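Local atomic coordinates of sterol regulatory element-binding protein cleavage-activating protein (Schizosaccharomyces pombe, PDB entry 4YHC), a protein that escorts sre1 so that it is processed when sterol or oxygen is low, this chain being the WD40 domain of the escort protein. Residues M367-S372 with Q408-W413; W3-E8 with K428-L433; A352-M357 with V449-G454. The protein carries 9 engineered substitutions. One frame throughout, in Å; residues are numbered along the deposited sequence.

Overall arrangement
The domain is a beta-propeller of the WD40 kind, and all three contacts involve one five-stranded antiparallel blade. Contact 1 joins two central strands of that blade. Contact 2 adds the N-terminal strand 6-8 at its outer end. Contact 3 starts from strand 354-357 at its other end and packs on the next blade. The centre of contact 1 lies about 12 Å from that of contact 2 and 11 Å from that of contact 3. Contacts 2 and 3 are about 18 Å apart, centre to centre, yet W3 CZ3 still touches L453 CD2 at 3.6 Å. Residues 75-468 probably form the region that interacts with sre1, so most of the segments belong to it.

Contact 1. Residues M367-S372 with Q408-W413; sequences MRRKSS and QVWEVW
A classic beta bulge sets K370 and S371 opposite V409, in the antiparallel pairing of two strands of a WD40 blade. V409 O receives S371 N at 3.3 Å and a weaker bond from K370 N. V409 N returns a bond to S371 O. Before the bulge, R368 and E411 form a regular hydrogen-bonded pair through both backbones. Their side chains also meet. R368 NH1 donates to E411 OE1 at 2.8 Å in a salt bridge. The oxygen lies near the guanidinium plane, but the nitrogen comes in from above the carboxylate, and the two planes stand 88° apart. K370 CG sits over one face of the same guanidinium, 3.4 Å above its plane. Further out, K370 CE rests on V409 CG1 at 3.6 Å.

On the opposite side of the sheet, R369 lies over W410. Its CB is 3.6 Å from the centroid of the six-membered ring, almost on the ring normal, a CH-pi contact. CG is anti to the backbone N (chi1 -171°), which takes the chain across the indole, on toward D437, the salt-bridge partner of NH2. M367 CE approaches W410 CE3 at 3.9 Å and also touches V412 CG2. W410 NE1 donates to Q408 OE1 at 3.0 Å, nearly in the ring plane, and this holds the indole against rotation. S432 OG also bonds to Q408 OE1. With an alanine in place of W410, R369 CB and M367 CE would probably lose the surface they rest on, and Q408 OE1 would lose one of its two donors.

Strand 421-432 flanks the pair through W410 and L427. Strand 354-357 flanks it through M367 and E354. Strands 20-24 and 448-453 cover M367.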
loop_
_atom_site.group_PDB
_atom_site.type_symbol
_atom_site.label_atom_id
_atom_site.label_comp_id
_atom_site.label_asym_id
_atom_site.label_seq_id
_atom_site.Cartn_x
_atom_site.Cartn_y
_atom_site.Cartn_z
ATOM N N MET A 367 -6.199 -15.980 -4.703
ATOM C CA MET A 367 -6.634 -17.225 -4.113
ATOM C C MET A 367 -8.173 -17.333 -4.181
ATOM O O MET A 367 -8.869 -16.357 -3.883
ATOM C CB MET A 367 -6.227 -17.294 -2.643
ATOM C CG MET A 367 -4.747 -17.468 -2.400
ATOM S SD MET A 367 -4.345 -17.946 -0.693
ATOM C CE MET A 367 -4.988 -19.614 -0.609
ATOM N N ARG A 368 -8.684 -18.511 -4.492
ATOM C CA ARG A 368 -10.161 -18.811 -4.396
ATOM C C ARG A 368 -10.401 -20.191 -3.828
ATOM O O ARG A 368 -9.629 -21.120 -4.131
ATOM C CB ARG A 368 -10.887 -18.772 -5.730
ATOM C CG ARG A 368 -10.134 -19.327 -6.897
ATOM C CD ARG A 368 -10.935 -19.111 -8.170
ATOM N NE ARG A 368 -12.033 -20.022 -8.252
ATOM C CZ ARG A 368 -12.032 -21.133 -8.978
ATOM N NH1 ARG A 368 -10.987 -21.483 -9.738
ATOM N NH2 ARG A 368 -13.105 -21.895 -8.948
ATOM N N ARG A 369 -11.421 -20.307 -2.990
ATOM C CA ARG A 369 -11.807 -21.613 -2.485
ATOM C C ARG A 369 -12.698 -22.242 -3.564
ATOM O O ARG A 369 -13.737 -21.731 -3.789
ATOM C CB ARG A 369 -12.509 -21.524 -1.115
ATOM C CG ARG A 369 -12.709 -22.921 -0.481
ATOM C CD ARG A 369 -13.757 -23.023 0.592
ATOM N NE ARG A 369 -13.788 -21.831 1.368
ATOM C CZ ARG A 369 -14.677 -20.876 1.224
ATOM N NH1 ARG A 369 -15.668 -21.001 0.344
ATOM N NH2 ARG A 369 -14.575 -19.788 1.968
ATOM N N LYS A 370 -12.235 -23.288 -4.261
ATOM C CA LYS A 370 -13.037 -24.059 -5.226
ATOM C C LYS A 370 -14.118 -24.917 -4.590
ATOM O O LYS A 370 -15.196 -24.994 -5.116
ATOM C CB LYS A 370 -12.179 -25.007 -6.034
ATOM C CG LYS A 370 -11.311 -24.305 -7.050
ATOM C CD LYS A 370 -10.714 -25.296 -8.040
ATOM C CE LYS A 370 -9.391 -25.836 -7.581
ATOM N NZ LYS A 370 -8.892 -26.715 -8.641
ATOM N N SER A 371 -13.831 -25.557 -3.460
ATOM C CA SER A 371 -14.757 -26.542 -2.896
ATOM C C SER A 371 -14.436 -26.909 -1.461
ATOM O O SER A 371 -13.315 -26.722 -0.974
ATOM C CB SER A 371 -14.728 -27.831 -3.713
ATOM O OG SER A 371 -13.498 -28.530 -3.481
ATOM N N SER A 372 -15.424 -27.466 -0.784
ATOM C CA SER A 372 -15.191 -28.024 0.523
ATOM C C SER A 372 -16.093 -29.211 0.791
ATOM O O SER A 372 -17.148 -29.347 0.166
ATOM C CB SER A 372 -15.361 -26.978 1.606
ATOM O OG SER A 372 -16.619 -26.361 1.517
ATOM N N GLN A 408 -10.928 -28.704 2.045
ATOM C CA GLN A 408 -11.161 -27.637 1.092
ATOM C C GLN A 408 -10.141 -27.692 -0.006
ATOM O O GLN A 408 -8.966 -28.001 0.235
ATOM C CB GLN A 408 -11.046 -26.272 1.791
ATOM C CG GLN A 408 -12.074 -25.987 2.863
ATOM C CD GLN A 408 -11.695 -24.821 3.784
ATOM O OE1 GLN A 408 -10.603 -24.247 3.701
ATOM N NE2 GLN A 408 -12.576 -24.518 4.711
ATOM N N VAL A 409 -10.550 -27.389 -1.219
ATOM C CA VAL A 409 -9.634 -27.284 -2.293
ATOM C C VAL A 409 -9.573 -25.800 -2.619
ATOM O O VAL A 409 -10.643 -25.183 -2.836
ATOM C CB VAL A 409 -10.087 -28.016 -3.549
ATOM C CG1 VAL A 409 -9.046 -27.857 -4.608
ATOM C CG2 VAL A 409 -10.262 -29.527 -3.271
ATOM N N TRP A 410 -8.357 -25.257 -2.663
ATOM C CA TRP A 410 -8.116 -23.828 -3.073
ATOM C C TRP A 410 -7.342 -23.773 -4.355
ATOM O O TRP A 410 -6.591 -24.745 -4.718
ATOM C CB TRP A 410 -7.361 -23.112 -1.976
ATOM C CG TRP A 410 -8.098 -22.980 -0.707
ATOM C CD1 TRP A 410 -8.308 -23.941 0.221
ATOM C CD2 TRP A 410 -8.714 -21.780 -0.193
ATOM N NE1 TRP A 410 -9.077 -23.429 1.273
ATOM C CE2 TRP A 410 -9.265 -22.089 1.067
ATOM C CE3 TRP A 410 -8.800 -20.463 -0.660
ATOM C CZ2 TRP A 410 -9.965 -21.165 1.823
ATOM C CZ3 TRP A 410 -9.466 -19.498 0.134
ATOM C CH2 TRP A 410 -10.058 -19.872 1.350
ATOM N N GLU A 411 -7.539 -22.712 -5.126
ATOM C CA GLU A 411 -6.707 -22.451 -6.253
ATOM C C GLU A 411 -5.878 -21.194 -5.858
ATOM O O GLU A 411 -6.432 -20.195 -5.383
ATOM C CB GLU A 411 -7.491 -22.232 -7.532
ATOM C CG GLU A 411 -6.578 -21.867 -8.704
ATOM C CD GLU A 411 -7.264 -21.151 -9.849
ATOM O OE1 GLU A 411 -8.383 -20.601 -9.674
ATOM O OE2 GLU A 411 -6.645 -21.092 -10.944
ATOM N N VAL A 412 -4.564 -21.343 -5.912
ATOM C CA VAL A 412 -3.584 -20.244 -5.755
ATOM C C VAL A 412 -3.026 -19.909 -7.091
ATOM O O VAL A 412 -2.532 -20.794 -7.823
ATOM C CB VAL A 412 -2.444 -20.657 -4.861
ATOM C CG1 VAL A 412 -1.666 -19.439 -4.394
ATOM C CG2 VAL A 412 -3.004 -21.402 -3.696
ATOM N N TRP A 413 -3.085 -18.651 -7.490
ATOM C CA TRP A 413 -2.634 -18.359 -8.833
ATOM C C TRP A 413 -1.819 -17.090 -8.936
ATOM O O TRP A 413 -1.857 -16.230 -8.058
ATOM C CB TRP A 413 -3.825 -18.297 -9.816
ATOM C CG TRP A 413 -4.938 -17.329 -9.427
ATOM C CD1 TRP A 413 -6.038 -17.602 -8.786
ATOM C CD2 TRP A 413 -4.984 -15.928 -9.744
ATOM N NE1 TRP A 413 -6.809 -16.454 -8.632
ATOM C CE2 TRP A 413 -6.179 -15.420 -9.236
ATOM C CE3 TRP A 413 -4.139 -15.080 -10.407
ATOM C CZ2 TRP A 413 -6.536 -14.047 -9.342
ATOM C CZ3 TRP A 413 -4.466 -13.735 -10.491
ATOM C CH2 TRP A 413 -5.688 -13.244 -9.983
#

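Contact 2. Residues W3-E8 with K428-L433; sequences WSDHDE and KMYNSL
W3 O takes a hydrogen bond from L433 N at 2.7 Å, with a C-H...O contact from S432 CA beside it. The W3 indole then lies against M429. M429 CE stands over one face of the five-membered ring, 4.0 Å from its centroid, and SD lies over the same ring as a Met-aromatic contact. The M429 chain is extended beyond CG (chi2 -175°), which carries the thioether out to the indole. D7 fixes the ring from its edge: W3 NE1 donates to D7 OD2 at 2.7 Å, in the ring plane and on the syn lone pair. S4 OG donates to D7 OD1, meeting it from above the carboxylate plane. Both carboxylate oxygens therefore have a donor.

D5 N bonds to Y430 O. N431 ND2 reaches both oxygens of D5 through two long, weak bonds. A water donates to D5 OD1 and to N431 O, tying the turn to the N-terminal segment. Next to this, Y430 CB sits over one face of the H6 ring, 3.5 Å from its centroid. The H6 and Y430 rings are nearly parallel at 13°, but offset, with centroids 5.0 Å apart, so there is little stacking. Beyond them, E8 OE2 and K428 NZ lie 4.5 Å apart. A second water donates to E8 OE2 and is weakly bonded to K428 NZ.

Backbone bonds at H6-Y430 and E8-K428 give an antiparallel ladder. M429 to S432 form a type II beta turn at the corner where the regular ladder ends; L433 N still bonds to W3 O beyond it. The arrangement is that of an added edge strand: residues 6-8, from the far N-terminal end of the chain, extend a four-stranded WD40 blade to five strands.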
loop_
_atom_site.group_PDB
_atom_site.type_symbol
_atom_site.label_atom_id
_atom_site.label_comp_id
_atom_site.label_asym_id
_atom_site.label_seq_id
_atom_site.Cartn_x
_atom_site.Cartn_y
_atom_site.Cartn_z
ATOM N N TRP A 3 -3.161 -24.175 9.745
ATOM C CA TRP A 3 -4.495 -23.926 9.323
ATOM C C TRP A 3 -5.204 -25.178 8.905
ATOM O O TRP A 3 -6.372 -25.087 8.497
ATOM C CB TRP A 3 -4.547 -22.877 8.210
ATOM C CG TRP A 3 -3.714 -23.110 7.014
ATOM C CD1 TRP A 3 -3.337 -24.332 6.488
ATOM C CD2 TRP A 3 -3.067 -22.109 6.196
ATOM N NE1 TRP A 3 -2.552 -24.144 5.394
ATOM C CE2 TRP A 3 -2.380 -22.795 5.172
ATOM C CE3 TRP A 3 -3.064 -20.711 6.191
ATOM C CZ2 TRP A 3 -1.716 -22.148 4.162
ATOM C CZ3 TRP A 3 -2.330 -20.044 5.193
ATOM C CH2 TRP A 3 -1.649 -20.765 4.207
ATOM N N SER A 4 -4.514 -26.326 8.970
ATOM C CA SER A 4 -5.081 -27.628 8.538
ATOM C C SER A 4 -4.367 -28.742 9.281
ATOM O O SER A 4 -3.330 -28.488 9.914
ATOM C CB SER A 4 -4.880 -27.874 7.055
ATOM O OG SER A 4 -3.478 -27.789 6.635
ATOM N N ASP A 5 -4.853 -29.983 9.165
ATOM C CA ASP A 5 -3.995 -31.143 9.556
ATOM C C ASP A 5 -2.849 -31.282 8.590
ATOM O O ASP A 5 -1.673 -31.360 9.017
ATOM C CB ASP A 5 -4.770 -32.431 9.587
ATOM C CG ASP A 5 -5.706 -32.510 10.765
ATOM O OD1 ASP A 5 -5.740 -31.557 11.633
ATOM O OD2 ASP A 5 -6.419 -33.537 10.778
ATOM N N HIS A 6 -3.165 -31.250 7.304
ATOM C CA HIS A 6 -2.104 -31.144 6.266
ATOM C C HIS A 6 -2.640 -30.536 5.005
ATOM O O HIS A 6 -3.830 -30.604 4.725
ATOM C CB HIS A 6 -1.523 -32.546 5.914
ATOM C CG HIS A 6 -2.504 -33.466 5.230
ATOM N ND1 HIS A 6 -3.339 -34.319 5.924
ATOM C CD2 HIS A 6 -2.811 -33.638 3.922
ATOM C CE1 HIS A 6 -4.098 -34.991 5.073
ATOM N NE2 HIS A 6 -3.774 -34.624 3.857
ATOM N N ASP A 7 -1.723 -30.007 4.220
ATOM C CA ASP A 7 -1.991 -29.495 2.895
ATOM C C ASP A 7 -1.408 -30.427 1.857
ATOM O O ASP A 7 -0.322 -30.989 2.059
ATOM C CB ASP A 7 -1.331 -28.137 2.742
ATOM C CG ASP A 7 -1.996 -27.055 3.588
ATOM O OD1 ASP A 7 -3.051 -27.314 4.204
ATOM O OD2 ASP A 7 -1.519 -25.892 3.560
ATOM N N GLU A 8 -2.105 -30.589 0.746
ATOM C CA GLU A 8 -1.592 -31.337 -0.382
ATOM C C GLU A 8 -1.492 -30.498 -1.649
ATOM O O GLU A 8 -2.401 -29.733 -1.943
ATOM C CB GLU A 8 -2.537 -32.550 -0.595
ATOM C CG GLU A 8 -2.378 -33.271 -1.930
ATOM C CD GLU A 8 -3.569 -34.175 -2.261
ATOM O OE1 GLU A 8 -3.973 -34.156 -3.445
ATOM O OE2 GLU A 8 -4.089 -34.887 -1.357
ATOM N N LYS A 428 -4.997 -28.453 -1.579
ATOM C CA LYS A 428 -6.032 -29.141 -0.802
ATOM C C LYS A 428 -5.688 -29.114 0.669
ATOM O O LYS A 428 -4.600 -29.537 1.042
ATOM C CB LYS A 428 -6.178 -30.591 -1.259
ATOM C CG LYS A 428 -7.194 -31.333 -0.440
ATOM C CD LYS A 428 -7.151 -32.853 -0.659
ATOM C CE LYS A 428 -7.988 -33.344 -1.839
ATOM N NZ LYS A 428 -8.578 -34.716 -1.576
ATOM N N MET A 429 -6.615 -28.659 1.499
ATOM C CA MET A 429 -6.409 -28.533 2.942
ATOM C C MET A 429 -7.312 -29.547 3.658
ATOM O O MET A 429 -8.573 -29.458 3.582
ATOM C CB MET A 429 -6.786 -27.126 3.450
ATOM C CG MET A 429 -5.954 -25.964 2.860
ATOM S SD MET A 429 -6.413 -24.391 3.663
ATOM C CE MET A 429 -5.399 -23.206 2.815
ATOM N N TYR A 430 -6.666 -30.500 4.319
ATOM C CA TYR A 430 -7.374 -31.586 4.999
ATOM C C TYR A 430 -7.654 -31.163 6.410
ATOM O O TYR A 430 -6.760 -30.793 7.120
ATOM C CB TYR A 430 -6.531 -32.862 5.004
ATOM C CG TYR A 430 -7.327 -33.982 5.568
ATOM C CD1 TYR A 430 -8.284 -34.613 4.796
ATOM C CD2 TYR A 430 -7.199 -34.350 6.889
ATOM C CE1 TYR A 430 -9.048 -35.638 5.310
ATOM C CE2 TYR A 430 -7.958 -35.381 7.425
ATOM C CZ TYR A 430 -8.879 -36.021 6.624
ATOM O OH TYR A 430 -9.649 -37.030 7.132
ATOM N N ASN A 431 -8.912 -31.172 6.794
ATOM C CA ASN A 431 -9.318 -30.630 8.087
ATOM C C ASN A 431 -8.965 -29.129 8.301
ATOM O O ASN A 431 -8.400 -28.702 9.356
ATOM C CB ASN A 431 -8.774 -31.453 9.223
ATOM C CG ASN A 431 -9.661 -31.358 10.426
ATOM O OD1 ASN A 431 -10.859 -31.060 10.289
ATOM N ND2 ASN A 431 -9.102 -31.576 11.608
ATOM N N SER A 432 -9.256 -28.365 7.256
ATOM C CA SER A 432 -9.016 -26.921 7.289
ATOM C C SER A 432 -9.678 -26.237 8.485
ATOM O O SER A 432 -10.832 -26.458 8.782
ATOM C CB SER A 432 -9.508 -26.266 6.005
ATOM O OG SER A 432 -9.334 -24.843 6.065
ATOM N N LEU A 433 -8.955 -25.352 9.145
ATOM C CA LEU A 433 -9.584 -24.442 10.105
ATOM C C LEU A 433 -10.005 -23.068 9.503
ATOM O O LEU A 433 -10.264 -22.113 10.224
ATOM C CB LEU A 433 -8.612 -24.225 11.242
ATOM C CG LEU A 433 -8.607 -25.313 12.312
ATOM C CD1 LEU A 433 -8.886 -26.713 11.788
ATOM C CD2 LEU A 433 -7.301 -25.245 13.063
HETATM O O HOH W 1 -6.510 -28.921 11.672
HETATM O O HOH W 2 -5.869 -36.468 -2.671
#

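Contact 3. Residues A352-M357 with V449-G454; sequences ASESVM and VAIVLG. Engineered in segment 352-357: S355 (natural residue Cys).
V356 CG1 packs against both methyls of V449, at 3.7 Å from CG1 and 3.7 Å from CG2. The two valine side chains come from facing strands and overlap flank to flank. V356 CG1 takes the place between its own backbone N and carbonyl carbon (chi1 51°), and from there it also approaches I451 CG1 at 4.3 Å. V449 CG2 touches M357 O at 4.0 Å. Next along, the aliphatic part of E354 joins in, with CG lying 4.2 Å from I451 CG2.

The strands run nearly antiparallel, at 159°, but their axes stay 8.0 Å apart. They belong to different sheets. This is face-to-face packing of neighbouring beta-propeller blades: 354-357 is the end strand of one blade, and 448-453 is one of the two middle strands of the next, a four-stranded blade.

Each strand is set by backbone bonds to its own sheet. E354 bonds to M367 and V356 to F365, while V449 bonds to V460 and I451 to A458. The E354 chain bends at chi2 (66°), and its carboxylate OE2 is hydrogen-bonded to S441 OG of the second blade. S441 also touches V356 and I451. F365 packs on V449, and M367 on I451 and L453. S355, an engineered residue replacing a natural cysteine, points away from this interface, and its OG bonds to Y301 OH.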
loop_
_atom_site.group_PDB
_atom_site.type_symbol
_atom_site.label_atom_id
_atom_site.label_comp_id
_atom_site.label_asym_id
_atom_site.label_seq_id
_atom_site.Cartn_x
_atom_site.Cartn_y
_atom_site.Cartn_z
ATOM N N ALA A 352 -14.881 -14.614 -7.497
ATOM C CA ALA A 352 -14.570 -15.666 -6.570
ATOM C C ALA A 352 -13.172 -15.440 -5.973
ATOM O O ALA A 352 -12.954 -15.853 -4.838
ATOM C CB ALA A 352 -14.660 -17.037 -7.240
ATOM N N SER A 353 -12.244 -14.809 -6.710
ATOM C CA SER A 353 -10.869 -14.641 -6.199
ATOM C C SER A 353 -10.676 -13.410 -5.360
ATOM O O SER A 353 -11.060 -12.354 -5.722
ATOM C CB SER A 353 -9.831 -14.616 -7.334
ATOM O OG SER A 353 -9.539 -15.877 -7.814
ATOM N N GLU A 354 -9.878 -13.523 -4.322
ATOM C CA GLU A 354 -9.277 -12.376 -3.763
ATOM C C GLU A 354 -7.957 -12.214 -4.522
ATOM O O GLU A 354 -7.121 -13.137 -4.526
ATOM C CB GLU A 354 -9.019 -12.581 -2.280
ATOM C CG GLU A 354 -8.254 -11.502 -1.551
ATOM C CD GLU A 354 -8.951 -10.126 -1.432
ATOM O OE1 GLU A 354 -10.133 -9.971 -1.897
ATOM O OE2 GLU A 354 -8.284 -9.183 -0.887
ATOM N N SER A 355 -7.692 -11.026 -5.041
ATOM C CA SER A 355 -6.447 -10.786 -5.747
ATOM C C SER A 355 -5.752 -9.516 -5.318
ATOM O O SER A 355 -6.389 -8.607 -4.823
ATOM C CB SER A 355 -6.721 -10.697 -7.235
ATOM O OG SER A 355 -7.340 -9.510 -7.597
ATOM N N VAL A 356 -4.461 -9.416 -5.609
ATOM C CA VAL A 356 -3.690 -8.280 -5.243
ATOM C C VAL A 356 -2.391 -8.274 -6.063
ATOM O O VAL A 356 -1.800 -9.314 -6.340
ATOM C CB VAL A 356 -3.407 -8.259 -3.746
ATOM C CG1 VAL A 356 -2.832 -9.597 -3.235
ATOM C CG2 VAL A 356 -2.500 -7.103 -3.318
ATOM N N MET A 357 -1.975 -7.105 -6.498
ATOM C CA MET A 357 -0.695 -7.000 -7.228
ATOM C C MET A 357 0.501 -6.713 -6.326
ATOM O O MET A 357 0.373 -6.094 -5.261
ATOM C CB MET A 357 -0.772 -5.997 -8.352
ATOM C CG MET A 357 -0.899 -4.543 -7.970
ATOM S SD MET A 357 -1.120 -3.532 -9.481
ATOM C CE MET A 357 -1.203 -1.962 -8.775
ATOM N N VAL A 449 3.070 -11.101 -1.814
ATOM C CA VAL A 449 1.850 -10.592 -1.294
ATOM C C VAL A 449 1.450 -11.369 -0.053
ATOM O O VAL A 449 1.842 -12.525 0.142
ATOM C CB VAL A 449 0.925 -10.742 -2.508
ATOM C CG1 VAL A 449 -0.067 -11.882 -2.538
ATOM C CG2 VAL A 449 0.861 -9.528 -3.371
ATOM N N ALA A 450 0.700 -10.708 0.804
ATOM C CA ALA A 450 0.014 -11.332 1.927
ATOM C C ALA A 450 -1.501 -11.335 1.673
ATOM O O ALA A 450 -2.090 -10.283 1.320
ATOM C CB ALA A 450 0.308 -10.586 3.235
ATOM N N ILE A 451 -2.109 -12.504 1.864
ATOM C CA ILE A 451 -3.543 -12.706 1.674
ATOM C C ILE A 451 -4.087 -13.273 3.002
ATOM O O ILE A 451 -3.684 -14.324 3.434
ATOM C CB ILE A 451 -3.861 -13.693 0.539
ATOM C CG1 ILE A 451 -3.386 -13.091 -0.776
ATOM C CG2 ILE A 451 -5.379 -13.903 0.439
ATOM C CD1 ILE A 451 -3.570 -13.988 -1.988
ATOM N N VAL A 452 -5.053 -12.580 3.603
ATOM C CA VAL A 452 -5.694 -13.055 4.834
ATOM C C VAL A 452 -6.641 -14.215 4.517
ATOM O O VAL A 452 -7.432 -14.174 3.562
ATOM C CB VAL A 452 -6.451 -11.922 5.548
ATOM C CG1 VAL A 452 -7.346 -12.424 6.688
ATOM C CG2 VAL A 452 -5.453 -10.918 6.134
ATOM N N LEU A 453 -6.565 -15.238 5.342
ATOM C CA LEU A 453 -7.455 -16.411 5.252
ATOM C C LEU A 453 -8.091 -16.581 6.605
ATOM O O LEU A 453 -7.548 -17.290 7.465
ATOM C CB LEU A 453 -6.606 -17.638 4.931
ATOM C CG LEU A 453 -6.392 -18.001 3.471
ATOM C CD1 LEU A 453 -6.710 -16.970 2.419
ATOM C CD2 LEU A 453 -5.015 -18.646 3.232
ATOM N N GLY A 454 -9.172 -15.836 6.869
ATOM C CA GLY A 454 -9.716 -15.850 8.241
ATOM C C GLY A 454 -8.831 -15.297 9.332
ATOM O O GLY A 454 -8.576 -14.093 9.387
#